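Local atomic coordinates of neurotrypsin (Mus musculus, PDB entry 6H8M), a protein that acts as a secreted, multidomain serine protease with a role in neuronal plasticity, represented here by its third scavenger receptor cysteine-rich domain. Residues F4-V9 against A41-Q46; V19-N24 against I68-V73; W27-D32 against C95-D100; N72-G77 against D84-D89. One frame throughout, in Å; residues are numbered along the deposited sequence.

Contact 1. Residues F4-V9 against A41-Q46; sequences FPIRLV and AVICRQ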
loop_
_atom_site.group_PDB
_atom_site.type_symbol
_atom_site.label_atom_id
_atom_site.label_comp_id
_atom_site.label_asym_id
_atom_site.label_seq_id
_atom_site.Cartn_x
_atom_site.Cartn_y
_atom_site.Cartn_z
ATOM N N PHE A 4 7.857 -2.816 -8.905
ATOM C CA PHE A 4 6.859 -1.830 -9.193
ATOM C C PHE A 4 7.361 -0.479 -8.746
ATOM O O PHE A 4 7.826 -0.383 -7.600
ATOM C CB PHE A 4 5.629 -2.094 -8.317
ATOM C CG PHE A 4 4.895 -3.342 -8.707
ATOM C CD1 PHE A 4 4.280 -3.427 -9.932
ATOM C CD2 PHE A 4 4.778 -4.397 -7.822
ATOM C CE1 PHE A 4 3.581 -4.572 -10.300
ATOM C CE2 PHE A 4 4.078 -5.539 -8.181
ATOM C CZ PHE A 4 3.477 -5.622 -9.420
ATOM N N PRO A 5 7.210 0.596 -9.529
ATOM C CA PRO A 5 7.328 1.928 -8.918
ATOM C C PRO A 5 6.209 2.124 -7.878
ATOM O O PRO A 5 5.014 1.809 -8.159
ATOM C CB PRO A 5 7.213 2.885 -10.132
ATOM C CG PRO A 5 7.468 1.983 -11.359
ATOM C CD PRO A 5 6.872 0.647 -10.957
ATOM N N ILE A 6 6.548 2.805 -6.761
ATOM C CA ILE A 6 5.646 3.103 -5.676
ATOM C C ILE A 6 5.896 4.512 -5.161
ATOM O O ILE A 6 7.075 5.065 -5.238
ATOM C CB ILE A 6 5.768 2.048 -4.552
ATOM C CG1 ILE A 6 7.120 2.007 -3.907
ATOM C CG2 ILE A 6 5.415 0.677 -5.060
ATOM C CD1 ILE A 6 7.118 1.117 -2.680
ATOM N N ARG A 7 4.818 5.144 -4.710
ATOM C CA ARG A 7 4.908 6.463 -4.076
ATOM C C ARG A 7 3.850 6.563 -3.006
ATOM O O ARG A 7 2.865 5.894 -3.049
ATOM C CB ARG A 7 4.752 7.577 -5.125
ATOM C CG ARG A 7 3.392 7.683 -5.795
ATOM C CD ARG A 7 3.344 8.732 -6.895
ATOM N NE ARG A 7 1.962 8.814 -7.366
ATOM C CZ ARG A 7 1.583 9.414 -8.457
ATOM N NH1 ARG A 7 2.504 9.983 -9.217
ATOM N NH2 ARG A 7 0.301 9.455 -8.764
ATOM N N LEU A 8 4.069 7.458 -2.042
ATOM C CA LEU A 8 3.093 7.814 -1.039
ATOM C C LEU A 8 2.537 9.233 -1.311
ATOM O O LEU A 8 3.330 10.121 -1.725
ATOM C CB LEU A 8 3.720 7.828 0.366
ATOM C CG LEU A 8 4.356 6.494 0.757
ATOM C CD1 LEU A 8 4.849 6.606 2.195
ATOM C CD2 LEU A 8 3.411 5.294 0.551
ATOM N N VAL A 9 1.212 9.374 -1.258
ATOM C CA VAL A 9 0.546 10.626 -1.620
ATOM C C VAL A 9 -0.372 11.081 -0.487
ATOM O O VAL A 9 -0.970 10.288 0.227
ATOM C CB VAL A 9 -0.288 10.381 -2.907
ATOM C CG1 VAL A 9 -0.904 11.694 -3.439
ATOM C CG2 VAL A 9 0.584 9.754 -3.993
ATOM N N ALA A 41 5.146 -2.725 6.348
ATOM C CA ALA A 41 6.594 -2.974 6.509
ATOM C C ALA A 41 7.236 -3.123 5.124
ATOM O O ALA A 41 8.335 -2.551 4.866
ATOM C CB ALA A 41 6.879 -4.183 7.418
ATOM N N VAL A 42 6.559 -3.821 4.205
ATOM C CA VAL A 42 7.109 -4.108 2.945
ATOM C C VAL A 42 7.169 -2.825 2.084
ATOM O O VAL A 42 8.171 -2.517 1.465
ATOM C CB VAL A 42 6.344 -5.218 2.209
ATOM C CG1 VAL A 42 6.805 -5.354 0.748
ATOM C CG2 VAL A 42 6.485 -6.547 2.934
ATOM N N ILE A 43 6.086 -2.063 2.077
ATOM C CA ILE A 43 6.116 -0.791 1.341
ATOM C C ILE A 43 7.219 0.117 1.855
ATOM O O ILE A 43 7.995 0.709 1.044
ATOM C CB ILE A 43 4.736 -0.116 1.477
ATOM C CG1 ILE A 43 3.635 -0.931 0.811
ATOM C CG2 ILE A 43 4.811 1.318 0.931
ATOM C CD1 ILE A 43 3.811 -1.127 -0.661
ATOM N N CYS A 44 7.281 0.289 3.175
ATOM C CA CYS A 44 8.237 1.157 3.787
ATOM C C CYS A 44 9.690 0.692 3.542
ATOM O O CYS A 44 10.585 1.525 3.230
ATOM C CB CYS A 44 7.926 1.300 5.270
ATOM S SG CYS A 44 6.348 2.197 5.525
ATOM N N ARG A 45 9.908 -0.627 3.566
ATOM C CA ARG A 45 11.216 -1.235 3.254
ATOM C C ARG A 45 11.623 -0.902 1.815
ATOM O O ARG A 45 12.716 -0.474 1.578
ATOM C CB ARG A 45 11.203 -2.746 3.560
ATOM C CG ARG A 45 12.555 -3.444 3.387
ATOM C CD ARG A 45 12.540 -4.897 3.875
ATOM N NE ARG A 45 12.147 -5.078 5.261
ATOM C CZ ARG A 45 10.997 -5.602 5.679
ATOM N NH1 ARG A 45 10.114 -6.127 4.832
ATOM N NH2 ARG A 45 10.732 -5.586 6.974
ATOM N N GLN A 46 10.726 -1.067 0.851
ATOM C CA GLN A 46 11.022 -0.791 -0.512
ATOM C C GLN A 46 11.386 0.699 -0.695
ATOM O O GLN A 46 12.259 1.000 -1.530
ATOM C CB GLN A 46 9.904 -1.221 -1.447
ATOM C CG GLN A 46 10.312 -1.101 -2.914
ATOM C CD GLN A 46 9.230 -1.310 -3.935
ATOM O OE1 GLN A 46 8.347 -2.131 -3.788
ATOM N NE2 GLN A 46 9.393 -0.677 -5.068
HETATM O O HOH W 1 8.042 -3.730 -5.953
#
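Gln-46 and Phe-4 share the one direct hydrogen bond between 41-46 and 4-9. Gln-46 NE2 stands 3.0 Å from Phe-4 O, nearly in line with that carbonyl (C=O...N 166°), and the oxygen lies in the plane of the donating amide. The other branch, Gln-46 OE1, accepts a hydrogen bond from a water 2.7 Å away, which in turn accepts from Phe-4 N at 3.1 Å; the carboxamide thus serves both backbone polar atoms of one residue and is fixed in rotation. Ile-6 CD1 rests against the carboxamide, 3.5 Å from Gln-46 CD. Farther along the strand, Leu-8 CD2 meets Ile-43 CG2 at 4.2 Å. Gln-46 reaches the Phe-4 backbone because CG is anti to the backbone N (chi1 -172°) and the chain beyond is extended. With an alanine here, Phe-4 O would probably lose its donor and the bridging water one of its anchors. In the next shell, Leu-82 N also bonds Gln-46 OE1, Trp-35 packs on Ile-43, and Val-103 on Leu-8. The axes of segments 6-9 and 41-46 come within 9.6 Å, their directions 107° apart: a helix laid across an edge strand of the curved sheet, as in the SRCR fold.

Contact 2. Residues V19-N24 against I68-V73; sequences VEVFVN and IHMDNV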
loop_
_atom_site.group_PDB
_atom_site.type_symbol
_atom_site.label_atom_id
_atom_site.label_comp_id
_atom_site.label_asym_id
_atom_site.label_seq_id
_atom_site.Cartn_x
_atom_site.Cartn_y
_atom_site.Cartn_z
ATOM N N VAL A 19 -0.839 4.654 -0.611
ATOM C CA VAL A 19 0.101 3.913 -1.492
ATOM C C VAL A 19 -0.385 3.956 -2.922
ATOM O O VAL A 19 -1.551 3.650 -3.174
ATOM C CB VAL A 19 0.241 2.447 -1.046
ATOM C CG1 VAL A 19 1.302 1.824 -1.971
ATOM C CG2 VAL A 19 0.677 2.373 0.414
ATOM N N GLU A 20 0.464 4.450 -3.851
ATOM C CA GLU A 20 0.162 4.367 -5.255
ATOM C C GLU A 20 1.259 3.543 -5.931
ATOM O O GLU A 20 2.459 3.639 -5.588
ATOM C CB GLU A 20 -0.047 5.755 -5.872
ATOM C CG GLU A 20 -1.282 6.425 -5.229
ATOM C CD GLU A 20 -1.878 7.652 -5.843
ATOM O OE1 GLU A 20 -3.049 7.962 -5.492
ATOM O OE2 GLU A 20 -1.159 8.248 -6.640
ATOM N N VAL A 21 0.840 2.756 -6.926
ATOM C CA VAL A 21 1.755 1.898 -7.619
ATOM C C VAL A 21 1.546 2.067 -9.120
ATOM O O VAL A 21 0.429 2.358 -9.568
ATOM C CB VAL A 21 1.560 0.436 -7.219
ATOM C CG1 VAL A 21 1.604 0.282 -5.721
ATOM C CG2 VAL A 21 0.213 -0.076 -7.712
ATOM N N PHE A 22 2.631 1.946 -9.893
ATOM C CA PHE A 22 2.582 2.225 -11.313
ATOM C C PHE A 22 2.629 0.891 -12.070
ATOM O O PHE A 22 3.600 0.162 -11.979
ATOM C CB PHE A 22 3.760 3.090 -11.763
ATOM C CG PHE A 22 3.654 3.564 -13.192
ATOM C CD1 PHE A 22 2.895 4.686 -13.476
ATOM C CD2 PHE A 22 4.230 2.864 -14.258
ATOM C CE1 PHE A 22 2.769 5.141 -14.775
ATOM C CE2 PHE A 22 4.092 3.320 -15.567
ATOM C CZ PHE A 22 3.366 4.454 -15.821
ATOM N N VAL A 23 1.523 0.592 -12.735
ATOM C CA VAL A 23 1.250 -0.727 -13.368
ATOM C C VAL A 23 0.491 -0.440 -14.660
ATOM O O VAL A 23 -0.415 0.366 -14.645
ATOM C CB VAL A 23 0.371 -1.582 -12.445
ATOM C CG1 VAL A 23 0.068 -2.947 -13.036
ATOM C CG2 VAL A 23 1.018 -1.821 -11.094
ATOM N N ASN A 24 0.811 -1.130 -15.758
ATOM C CA ASN A 24 0.036 -1.006 -16.972
ATOM C C ASN A 24 -0.117 0.453 -17.403
ATOM O O ASN A 24 -1.187 0.873 -17.795
ATOM C CB ASN A 24 -1.318 -1.697 -16.767
ATOM C CG ASN A 24 -1.156 -3.205 -16.755
ATOM O OD1 ASN A 24 -0.233 -3.711 -17.354
ATOM N ND2 ASN A 24 -2.006 -3.891 -16.027
ATOM N N ILE A 68 -7.700 0.716 -9.437
ATOM C CA ILE A 68 -7.282 0.001 -8.234
ATOM C C ILE A 68 -6.524 -1.226 -8.699
ATOM O O ILE A 68 -7.091 -2.114 -9.294
ATOM C CB ILE A 68 -8.475 -0.334 -7.347
ATOM C CG1 ILE A 68 -9.261 0.938 -7.021
ATOM C CG2 ILE A 68 -8.018 -1.083 -6.087
ATOM C CD1 ILE A 68 -10.532 0.642 -6.244
ATOM N N HIS A 69 -5.208 -1.174 -8.602
ATOM C CA HIS A 69 -4.351 -2.141 -9.291
ATOM C C HIS A 69 -4.317 -3.475 -8.567
ATOM O O HIS A 69 -4.117 -4.522 -9.264
ATOM C CB HIS A 69 -2.934 -1.623 -9.442
ATOM C CG HIS A 69 -2.770 -0.619 -10.502
ATOM N ND1 HIS A 69 -3.309 -0.804 -11.743
ATOM C CD2 HIS A 69 -2.042 0.525 -10.550
ATOM C CE1 HIS A 69 -2.959 0.189 -12.527
ATOM N NE2 HIS A 69 -2.159 1.049 -11.803
ATOM N N MET A 70 -4.397 -3.475 -7.230
ATOM C CA MET A 70 -4.254 -4.730 -6.501
ATOM C C MET A 70 -5.324 -4.740 -5.405
ATOM O O MET A 70 -5.625 -3.678 -4.815
ATOM C CB MET A 70 -2.850 -4.898 -5.888
ATOM C CG MET A 70 -1.729 -4.536 -6.832
ATOM S SD MET A 70 -0.068 -4.432 -6.050
ATOM C CE MET A 70 0.967 -4.475 -7.507
ATOM N N ASP A 71 -5.872 -5.928 -5.177
ATOM C CA ASP A 71 -7.134 -6.201 -4.445
ATOM C C ASP A 71 -6.849 -6.979 -3.169
ATOM O O ASP A 71 -7.462 -6.661 -2.114
ATOM C CB ASP A 71 -8.111 -7.080 -5.239
ATOM C CG ASP A 71 -8.870 -6.373 -6.349
ATOM O OD1 ASP A 71 -9.539 -5.344 -6.042
ATOM O OD2 ASP A 71 -8.769 -6.850 -7.516
ATOM N N ASN A 72 -5.931 -7.953 -3.234
ATOM C CA ASN A 72 -5.657 -8.789 -2.086
ATOM C C ASN A 72 -4.226 -9.282 -2.128
ATOM O O ASN A 72 -3.957 -10.387 -2.568
ATOM C CB ASN A 72 -6.557 -10.034 -2.028
ATOM C CG ASN A 72 -7.532 -9.972 -0.874
ATOM O OD1 ASN A 72 -7.214 -10.399 0.237
ATOM N ND2 ASN A 72 -8.710 -9.437 -1.134
ATOM N N VAL A 73 -3.343 -8.482 -1.563
ATOM C CA VAL A 73 -1.940 -8.784 -1.513
ATOM C C VAL A 73 -1.722 -9.621 -0.253
ATOM O O VAL A 73 -2.312 -9.243 0.761
ATOM C CB VAL A 73 -1.155 -7.453 -1.450
ATOM C CG1 VAL A 73 0.340 -7.671 -1.405
ATOM C CG2 VAL A 73 -1.519 -6.521 -2.594
#
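His-69 reaches from 68-73 to Val-21 and Val-23, its side chain sliding past both valines in the opposite sense to theirs. At its root, His-69 CB lies 3.9 Å from Val-21 CG2. CG is anti to the carbonyl carbon (chi1 -76°), and from there the ring extends beneath Val-23, whose CB sits 3.6 Å above the ring centroid and 4° off the normal, a well-centred CH-pi contact. On one flank, His-69 CD2 comes to 3.2 Å from Val-21 O, which lies at the ring edge near its plane. His-69 CE1 is 3.3 Å from Val-23 O, but this oxygen stands above the ring on the side of Val-23 CB, not in line with the C-H. The tip, NE2, is turned at a poor angle to Val-23 O and instead bonds the carbonyl O of Gln-26. Away from the ring, Met-70 CE approaches CG2 of Val-21 and of Val-23, each at a loose 4.5 Å, and Phe-4 packs on the same methionine. The short segments 19-23 and 68-70 run at 83° to each other and are not sheet neighbours: strand 26-30 runs between them, paired with both. NE2 is probably the protonated nitrogen, since the Gln-26 carbonyl can only accept, and CD2-H may be weakly drawn to Val-21 O. Val-23 CB over the face, Val-21 O at the edge and the Gln-26 bond probably restrict ring tilt.

Contact 3. Residues W27-D32 against C95-D100; sequences WGTICD and CRHSED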
loop_
_atom_site.group_PDB
_atom_site.type_symbol
_atom_site.label_atom_id
_atom_site.label_comp_id
_atom_site.label_asym_id
_atom_site.label_seq_id
_atom_site.Cartn_x
_atom_site.Cartn_y
_atom_site.Cartn_z
ATOM N N TRP A 27 -0.629 5.235 -12.769
ATOM C CA TRP A 27 -0.636 5.215 -11.323
ATOM C C TRP A 27 -2.012 4.781 -10.806
ATOM O O TRP A 27 -3.020 5.225 -11.302
ATOM C CB TRP A 27 -0.273 6.587 -10.721
ATOM C CG TRP A 27 1.163 6.937 -10.905
ATOM C CD1 TRP A 27 1.726 7.739 -11.872
ATOM C CD2 TRP A 27 2.253 6.418 -10.131
ATOM N NE1 TRP A 27 3.085 7.783 -11.677
ATOM C CE2 TRP A 27 3.432 6.964 -10.648
ATOM C CE3 TRP A 27 2.350 5.520 -9.074
ATOM C CZ2 TRP A 27 4.678 6.698 -10.092
ATOM C CZ3 TRP A 27 3.567 5.282 -8.496
ATOM C CH2 TRP A 27 4.726 5.823 -9.040
ATOM N N GLY A 28 -2.042 3.896 -9.809
ATOM C CA GLY A 28 -3.309 3.467 -9.208
ATOM C C GLY A 28 -3.111 3.006 -7.791
ATOM O O GLY A 28 -1.979 3.029 -7.267
ATOM N N THR A 29 -4.176 2.596 -7.147
ATOM C CA THR A 29 -4.143 2.372 -5.694
ATOM C C THR A 29 -4.183 0.882 -5.395
ATOM O O THR A 29 -4.222 0.065 -6.279
ATOM C CB THR A 29 -5.303 3.132 -5.033
ATOM O OG1 THR A 29 -6.541 2.748 -5.644
ATOM C CG2 THR A 29 -5.173 4.606 -5.339
ATOM N N ILE A 30 -4.178 0.596 -4.089
ATOM C CA ILE A 30 -4.248 -0.740 -3.553
ATOM C C ILE A 30 -5.409 -0.814 -2.565
ATOM O O ILE A 30 -5.547 0.032 -1.658
ATOM C CB ILE A 30 -2.937 -1.079 -2.837
ATOM C CG1 ILE A 30 -1.741 -0.908 -3.758
ATOM C CG2 ILE A 30 -2.995 -2.448 -2.202
ATOM C CD1 ILE A 30 -0.436 -1.343 -3.085
ATOM N N CYS A 31 -6.264 -1.819 -2.714
ATOM C CA CYS A 31 -7.402 -2.062 -1.810
ATOM C C CYS A 31 -6.901 -2.498 -0.410
ATOM O O CYS A 31 -5.970 -3.265 -0.305
ATOM C CB CYS A 31 -8.319 -3.136 -2.378
ATOM S SG CYS A 31 -9.827 -3.340 -1.408
ATOM N N ASP A 32 -7.593 -2.064 0.648
ATOM C CA ASP A 32 -7.148 -2.326 2.019
ATOM C C ASP A 32 -7.618 -3.685 2.529
ATOM O O ASP A 32 -7.392 -3.977 3.690
ATOM C CB ASP A 32 -7.573 -1.199 2.969
ATOM C CG ASP A 32 -9.085 -1.151 3.213
ATOM O OD1 ASP A 32 -9.813 -1.982 2.620
ATOM O OD2 ASP A 32 -9.543 -0.246 3.924
ATOM N N CYS A 95 -13.808 -3.714 -4.959
ATOM C CA CYS A 95 -13.170 -2.644 -4.163
ATOM C C CYS A 95 -13.507 -1.256 -4.719
ATOM O O CYS A 95 -13.693 -1.107 -5.876
ATOM C CB CYS A 95 -11.655 -2.842 -4.091
ATOM S SG CYS A 95 -11.188 -4.118 -2.891
ATOM N N ARG A 96 -13.535 -0.220 -3.862
ATOM C CA ARG A 96 -13.807 1.170 -4.233
ATOM C C ARG A 96 -12.676 2.007 -3.631
ATOM O O ARG A 96 -11.962 1.493 -2.737
ATOM C CB ARG A 96 -15.155 1.677 -3.703
ATOM C CG ARG A 96 -16.389 0.873 -4.128
ATOM C CD ARG A 96 -17.737 1.549 -3.883
ATOM N NE ARG A 96 -17.888 2.653 -4.836
ATOM C CZ ARG A 96 -19.026 3.104 -5.374
ATOM N NH1 ARG A 96 -20.191 2.538 -5.109
ATOM N NH2 ARG A 96 -18.979 4.144 -6.190
ATOM N N HIS A 97 -12.526 3.245 -4.112
ATOM C CA HIS A 97 -11.425 4.109 -3.639
ATOM C C HIS A 97 -11.570 4.480 -2.157
ATOM O O HIS A 97 -10.589 4.860 -1.495
ATOM C CB HIS A 97 -11.250 5.328 -4.557
ATOM C CG HIS A 97 -10.512 5.027 -5.819
ATOM N ND1 HIS A 97 -9.159 4.699 -5.809
ATOM C CD2 HIS A 97 -10.921 4.981 -7.106
ATOM C CE1 HIS A 97 -8.779 4.468 -7.066
ATOM N NE2 HIS A 97 -9.824 4.658 -7.880
ATOM N N SER A 98 -12.768 4.353 -1.617
ATOM C CA SER A 98 -13.009 4.535 -0.185
ATOM C C SER A 98 -12.241 3.512 0.670
ATOM O O SER A 98 -12.123 3.724 1.848
ATOM C CB SER A 98 -14.482 4.521 0.073
ATOM O OG SER A 98 -15.053 3.304 -0.340
ATOM N N GLU A 99 -11.694 2.445 0.067
ATOM C CA GLU A 99 -10.934 1.380 0.751
ATOM C C GLU A 99 -9.437 1.436 0.406
ATOM O O GLU A 99 -8.675 0.504 0.733
ATOM C CB GLU A 99 -11.509 0.006 0.345
ATOM C CG GLU A 99 -12.961 -0.201 0.772
ATOM C CD GLU A 99 -13.655 -1.302 -0.022
ATOM O OE1 GLU A 99 -14.001 -1.066 -1.178
ATOM O OE2 GLU A 99 -13.800 -2.409 0.514
ATOM N N ASP A 100 -8.978 2.550 -0.164
ATOM C CA ASP A 100 -7.570 2.679 -0.563
ATOM C C ASP A 100 -6.649 2.549 0.646
ATOM O O ASP A 100 -6.921 3.134 1.734
ATOM C CB ASP A 100 -7.296 3.994 -1.284
ATOM C CG ASP A 100 -7.790 3.999 -2.742
ATOM O OD1 ASP A 100 -8.082 2.903 -3.307
ATOM O OD2 ASP A 100 -7.835 5.100 -3.319
#
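Thr-29 and Asp-100 meet with their side chains at about a right angle, and the hydroxyl donates to the carboxylate: Thr-29 OG1 lies 2.8 Å from Asp-100 OD1, approaching 50° out of the carboxylate plane. The threonine torsion (chi1 55°) aims OG1 at OD1 while CG2 rests 3.4 Å from Asp-100 OD2. That second oxygen uses its syn lone pair for His-97 ND1 at 2.8 Å, close to the imidazole plane, and also accepts from Gly-64 N. His-97 NE2 donates to Gly-66 O, so both ring nitrogens act as donors, consistent with a protonated ring balancing the aspartate. A leucine in place of Asp-100 would probably leave Thr-29 OG1, His-97 ND1 and Gly-64 N without their acceptor and the imidazole held mainly through its bond to Gly-66 O. A covalent tie lies farther along: Cys-31 SG and Cys-95 SG are 2.2 Å apart, the disulfide having chi3 -71°. Beyond it, Asp-32 N makes a short but bent, weak bond of 2.8 Å to Glu-99 O. The carboxylates of Asp-32 and Glu-99 are nearly perpendicular, each with a backbone donor: Met-58 N for Asp-32, and Arg-96 N for Glu-99. The loop 95-100 is thereby pinned to the end of strand 26-30, just ahead of strand 102-105, while the backbones of Thr-29 and Cys-31 bond His-69 and Met-70 on the neighbouring strand 68-74.

Contact 4. Residues N72-G77 against D84-D89; sequences NVKCTG and DCVKQD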
loop_
_atom_site.group_PDB
_atom_site.type_symbol
_atom_site.label_atom_id
_atom_site.label_comp_id
_atom_site.label_asym_id
_atom_site.label_seq_id
_atom_site.Cartn_x
_atom_site.Cartn_y
_atom_site.Cartn_z
ATOM N N ASN A 72 -5.931 -7.953 -3.234
ATOM C CA ASN A 72 -5.657 -8.789 -2.086
ATOM C C ASN A 72 -4.226 -9.282 -2.128
ATOM O O ASN A 72 -3.957 -10.387 -2.568
ATOM C CB ASN A 72 -6.557 -10.034 -2.028
ATOM C CG ASN A 72 -7.532 -9.972 -0.874
ATOM O OD1 ASN A 72 -7.214 -10.399 0.237
ATOM N ND2 ASN A 72 -8.710 -9.437 -1.134
ATOM N N VAL A 73 -3.343 -8.482 -1.563
ATOM C CA VAL A 73 -1.940 -8.784 -1.513
ATOM C C VAL A 73 -1.722 -9.621 -0.253
ATOM O O VAL A 73 -2.312 -9.243 0.761
ATOM C CB VAL A 73 -1.155 -7.453 -1.450
ATOM C CG1 VAL A 73 0.340 -7.671 -1.405
ATOM C CG2 VAL A 73 -1.519 -6.521 -2.594
ATOM N N LYS A 74 -0.941 -10.712 -0.337
ATOM C CA LYS A 74 -0.484 -11.492 0.819
ATOM C C LYS A 74 1.016 -11.251 1.004
ATOM O O LYS A 74 1.774 -11.449 0.103
ATOM C CB LYS A 74 -0.735 -12.994 0.655
ATOM C CG LYS A 74 -0.556 -13.818 1.930
ATOM C CD LYS A 74 -1.066 -15.261 1.825
ATOM C CE LYS A 74 -0.694 -16.095 3.028
ATOM N NZ LYS A 74 -1.515 -17.329 3.130
ATOM N N CYS A 75 1.402 -10.713 2.157
ATOM C CA CYS A 75 2.802 -10.400 2.500
ATOM C C CYS A 75 3.091 -11.194 3.793
ATOM O O CYS A 75 2.242 -11.233 4.703
ATOM C CB CYS A 75 3.010 -8.887 2.734
ATOM S SG CYS A 75 2.994 -7.829 1.224
ATOM N N THR A 76 4.293 -11.757 3.927
ATOM C CA THR A 76 4.781 -12.227 5.237
ATOM C C THR A 76 5.179 -11.034 6.126
ATOM O O THR A 76 5.059 -11.132 7.319
ATOM C CB THR A 76 5.994 -13.150 5.087
ATOM O OG1 THR A 76 7.074 -12.291 4.691
ATOM C CG2 THR A 76 5.747 -14.298 4.132
ATOM N N GLY A 77 5.602 -9.892 5.514
ATOM C CA GLY A 77 6.153 -8.772 6.263
ATOM C C GLY A 77 7.650 -8.633 6.119
ATOM O O GLY A 77 8.214 -7.564 6.429
ATOM N N ASP A 84 7.488 -8.884 -4.541
ATOM C CA ASP A 84 7.797 -10.235 -3.984
ATOM C C ASP A 84 6.628 -10.733 -3.140
ATOM O O ASP A 84 6.609 -11.856 -2.706
ATOM C CB ASP A 84 9.072 -10.219 -3.133
ATOM C CG ASP A 84 10.300 -9.756 -3.882
ATOM O OD1 ASP A 84 10.312 -9.937 -5.088
ATOM O OD2 ASP A 84 11.198 -9.148 -3.263
ATOM N N CYS A 85 5.668 -9.867 -2.803
ATOM C CA CYS A 85 4.460 -10.377 -2.117
ATOM C C CYS A 85 3.704 -11.219 -3.138
ATOM O O CYS A 85 4.065 -11.193 -4.274
ATOM C CB CYS A 85 3.600 -9.243 -1.579
ATOM S SG CYS A 85 4.487 -8.333 -0.295
ATOM N N VAL A 86 2.672 -11.945 -2.713
ATOM C CA VAL A 86 1.933 -12.857 -3.615
ATOM C C VAL A 86 0.500 -12.342 -3.735
ATOM O O VAL A 86 -0.063 -11.871 -2.762
ATOM C CB VAL A 86 2.016 -14.335 -3.172
ATOM C CG1 VAL A 86 3.452 -14.836 -3.238
ATOM C CG2 VAL A 86 1.441 -14.600 -1.787
ATOM N N LYS A 87 -0.055 -12.375 -4.953
ATOM C CA LYS A 87 -1.454 -11.990 -5.201
ATOM C C LYS A 87 -2.349 -13.151 -4.765
ATOM O O LYS A 87 -1.873 -14.276 -4.632
ATOM C CB LYS A 87 -1.621 -11.572 -6.665
ATOM C CG LYS A 87 -0.763 -10.368 -7.053
ATOM C CD LYS A 87 -0.003 -10.494 -8.378
ATOM C CE LYS A 87 0.967 -9.347 -8.608
ATOM N NZ LYS A 87 1.438 -9.287 -10.016
ATOM N N GLN A 88 -3.612 -12.841 -4.457
ATOM C CA GLN A 88 -4.617 -13.825 -4.026
ATOM C C GLN A 88 -5.928 -13.561 -4.773
ATOM O O GLN A 88 -6.344 -12.406 -4.891
ATOM C CB GLN A 88 -4.881 -13.739 -2.517
ATOM C CG GLN A 88 -4.028 -14.681 -1.677
ATOM C CD GLN A 88 -4.038 -14.291 -0.217
ATOM O OE1 GLN A 88 -3.926 -13.118 0.136
ATOM N NE2 GLN A 88 -4.188 -15.279 0.651
ATOM N N ASP A 89 -6.568 -14.637 -5.259
ATOM C CA ASP A 89 -7.968 -14.615 -5.713
ATOM C C ASP A 89 -8.872 -14.989 -4.529
ATOM O O ASP A 89 -9.427 -16.089 -4.468
ATOM C CB ASP A 89 -8.192 -15.521 -6.929
ATOM C CG ASP A 89 -7.803 -14.860 -8.240
ATOM O OD1 ASP A 89 -8.304 -13.742 -8.493
ATOM O OD2 ASP A 89 -6.996 -15.459 -8.987
#
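Val-86 O accepts from Lys-74 N at 2.8 Å with a nearly straight N-H...O angle of 169°, the shortest sound polar bond between 72-77 and 84-89. The return bond, from Val-86 N to Lys-74 O, measures 3.0 Å at 172°, so the two residues form a proper antiparallel hydrogen-bonded pair. Next to it the pairing frays: Gln-88 N reaches Asn-72 O at 3.1 Å, but the bond is bent and weak. On the face that carries Lys-74 and Val-86, Lys-74 CB touches Val-86 CG2 at 3.6 Å. The lysine chain, extended and with CG anti to the backbone N, crosses the side chain of Gln-88 obliquely; the two ends of the glutamine amide meet different methylenes, OE1 lying 3.2 Å from Lys-74 CB and NE2 3.3 Å from Lys-74 CD. These are packing contacts of a polar group against aliphatic carbon. On the face that carries Val-73, Val-73 CG1 lies 3.6 Å from Cys-85 CB. One step beyond the Lys-74 and Val-86 pair, Cys-75 SG and Cys-85 SG are joined at 2.2 Å with chi3 102°, clamping the two arms of the hairpin just beyond the paired residues, at the end nearer the connecting loop. Asn-72, at the opposite end, has its ND2 held by Asp-33 OD2. The hairpin adds 86-87 as an outermost strand of the mixed sheet beside 68-74. Helix 37-46 lies against the disulfide, with Val-42 touching both cysteines and His-39 packing on Cys-75, and His-39 NE2 bonds Val-73 O as well.

All four contacts belong to one SRCR domain and reach a single mixed sheet, ordered 6-10, 18-23, 26-30, 68-74, 86-87. Contacts 2 and 3 are closest, with centres about 8 Å apart, because strand 26-30 bonds to 18-23 and to 68-74. Contact 1 lies about 11 Å from contact 2, to which the Arg-7 to Glu-20 salt bridge ties it, and about 15 Å from contact 3. Along the chain contacts 1, 2 and 3 interleave, whereas contact 4 follows contact 1, shares Asn-72 and Val-73 with contact 2, and falls between the segments of contact 3. The disulfides Cys-31 to Cys-95 and Cys-44 to Cys-105 join parts far apart in sequence; that of contact 4 closes a local hairpin.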